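Local atomic coordinates of omega transaminase (Pseudomonas sp., PDB entry 5LHA), a protein that probably transfers amino groups between amines and keto compounds, cycling its bound cofactor between the pyridoxal and pyridoxamine phosphate forms. Residues A244-W247 with P248-E252. Numbering follows the deposited sequence.
Sequences ADYW and PRLRE
Pro248 lies in the first turn of helix 246-256, its CD 3.3 Å from Ala244 O. The ring nitrogen has no hydrogen to give, so Ala244 O receives no backbone bond from this position. CD also lies against Trp247 CB, 3.5 Å away.

Arg249 gives the first i to i-4 bond, N to Asp245 O at 3.2 Å. Its CG sits beside the backbone N (chi1 -63°), and this brings CG against the same oxygen. The polar end then leads away from this turn. Asp245 OD1 is bonded instead to Thr206 of helix 202-220.

Leu250 N bonds to Tyr246 O at 2.8 Å. Helix 246-256 links parallel strands 225-230 and 260-264 in a beta-alpha-beta crossover of the fold type I aminotransferase sheet. Leu250 is buried, touching Leu228 of strand 225-230 and Leu213 of helix 202-220. Both its methyls touch the Tyr246 ring. CD1 meets the phenol end obliquely, 3.7 Å from Tyr246 OH. CD2 lies 3.9 Å from Tyr246 CE2 and also makes a CH-pi contact over the face of Trp247, 4.1 Å from the centroid of the six-membered ring. The Trp247 ring also stacks on Trp282. The Trp247 side chain is about 10 Å from the bound pyridoxamine phosphate.

Arg251 N bonds to Trp247 O at 3.0 Å. Its guanidinium group turns elsewhere, to salt bridges with Asp255 and Asp287 and to Ala285 O.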
loop_
_atom_site.group_PDB
_atom_site.type_symbol
_atom_site.label_atom_id
_atom_site.label_comp_id
_atom_site.label_asym_id
_atom_site.label_seq_id
_atom_site.Cartn_x
_atom_site.Cartn_y
_atom_site.Cartn_z
ATOM N N ALA A 244 -1.565 -27.141 23.751
ATOM C CA ALA A 244 -2.990 -27.445 23.746
ATOM C C ALA A 244 -3.847 -26.250 24.135
ATOM O O ALA A 244 -5.001 -26.152 23.701
ATOM C CB ALA A 244 -3.271 -28.607 24.686
ATOM N N ASP A 245 -3.334 -25.360 24.977
ATOM C CA ASP A 245 -4.096 -24.194 25.397
ATOM C C ASP A 245 -3.934 -22.994 24.466
ATOM O O ASP A 245 -4.564 -21.959 24.703
ATOM C CB ASP A 245 -3.715 -23.811 26.831
ATOM C CG ASP A 245 -2.217 -23.700 27.025
ATOM O OD1 ASP A 245 -1.466 -24.248 26.189
ATOM O OD2 ASP A 245 -1.788 -23.059 28.007
ATOM N N TYR A 246 -3.105 -23.093 23.424
ATOM C CA TYR A 246 -2.876 -21.936 22.560
ATOM C C TYR A 246 -4.124 -21.550 21.766
ATOM O O TYR A 246 -4.529 -20.381 21.763
ATOM C CB TYR A 246 -1.703 -22.192 21.617
ATOM C CG TYR A 246 -1.467 -21.033 20.668
ATOM C CD1 TYR A 246 -0.971 -19.821 21.135
ATOM C CD2 TYR A 246 -1.740 -21.151 19.310
ATOM C CE1 TYR A 246 -0.755 -18.756 20.278
ATOM C CE2 TYR A 246 -1.520 -20.092 18.444
ATOM C CZ TYR A 246 -1.027 -18.899 18.935
ATOM O OH TYR A 246 -0.810 -17.845 18.075
ATOM N N TRP A 247 -4.714 -22.500 21.034
ATOM C CA TRP A 247 -5.864 -22.165 20.198
ATOM C C TRP A 247 -7.082 -21.739 21.018
ATOM O O TRP A 247 -7.786 -20.805 20.610
ATOM C CB TRP A 247 -6.216 -23.324 19.256
ATOM C CG TRP A 247 -5.499 -23.205 17.935
ATOM C CD1 TRP A 247 -4.200 -23.541 17.671
ATOM C CD2 TRP A 247 -6.025 -22.656 16.718
ATOM N NE1 TRP A 247 -3.895 -23.258 16.360
ATOM C CE2 TRP A 247 -4.995 -22.711 15.755
ATOM C CE3 TRP A 247 -7.266 -22.132 16.348
ATOM C CZ2 TRP A 247 -5.174 -22.272 14.443
ATOM C CZ3 TRP A 247 -7.442 -21.694 15.050
ATOM C CH2 TRP A 247 -6.399 -21.763 14.113
ATOM N N PRO A 248 -7.375 -22.369 22.164
ATOM C CA PRO A 248 -8.441 -21.817 23.022
ATOM C C PRO A 248 -8.193 -20.383 23.472
ATOM O O PRO A 248 -9.137 -19.585 23.526
ATOM C CB PRO A 248 -8.467 -22.795 24.205
ATOM C CG PRO A 248 -8.027 -24.088 23.602
ATOM C CD PRO A 248 -6.976 -23.722 22.605
ATOM N N ARG A 249 -6.953 -20.027 23.808
ATOM C CA ARG A 249 -6.672 -18.647 24.188
ATOM C C ARG A 249 -6.570 -17.729 22.981
ATOM O O ARG A 249 -6.654 -16.507 23.137
ATOM C CB ARG A 249 -5.391 -18.576 25.015
ATOM C CG ARG A 249 -5.479 -19.318 26.338
ATOM C CD ARG A 249 -4.268 -19.036 27.201
ATOM N NE ARG A 249 -4.107 -17.600 27.441
ATOM C CZ ARG A 249 -3.241 -17.070 28.300
ATOM N NH1 ARG A 249 -2.440 -17.853 29.018
ATOM N NH2 ARG A 249 -3.175 -15.752 28.442
ATOM N N LEU A 250 -6.379 -18.297 21.785
ATOM C CA LEU A 250 -6.537 -17.534 20.552
ATOM C C LEU A 250 -7.987 -17.108 20.367
ATOM O O LEU A 250 -8.282 -15.924 20.164
ATOM C CB LEU A 250 -6.073 -18.382 19.372
ATOM C CG LEU A 250 -5.453 -17.680 18.172
ATOM C CD1 LEU A 250 -4.296 -16.815 18.628
ATOM C CD2 LEU A 250 -4.991 -18.725 17.175
ATOM N N ARG A 251 -8.907 -18.079 20.447
ATOM C CA ARG A 251 -10.340 -17.814 20.359
ATOM C C ARG A 251 -10.780 -16.744 21.353
ATOM O O ARG A 251 -11.569 -15.855 21.015
ATOM C CB ARG A 251 -11.102 -19.121 20.604
ATOM C CG ARG A 251 -12.639 -19.060 20.560
ATOM C CD ARG A 251 -13.206 -18.854 19.167
ATOM N NE ARG A 251 -13.313 -17.449 18.793
ATOM C CZ ARG A 251 -13.760 -17.038 17.613
ATOM N NH1 ARG A 251 -14.127 -17.925 16.701
ATOM N NH2 ARG A 251 -13.837 -15.748 17.337
ATOM N N GLU A 252 -10.291 -16.824 22.591
ATOM C CA GLU A 252 -10.720 -15.876 23.612
ATOM C C GLU A 252 -10.263 -14.464 23.282
ATOM O O GLU A 252 -11.036 -13.507 23.409
ATOM C CB GLU A 252 -10.165 -16.286 24.972
ATOM C CG GLU A 252 -10.751 -17.557 25.531
ATOM C CD GLU A 252 -9.918 -18.099 26.673
ATOM O OE1 GLU A 252 -8.887 -17.471 27.013
ATOM O OE2 GLU A 252 -10.286 -19.157 27.220
#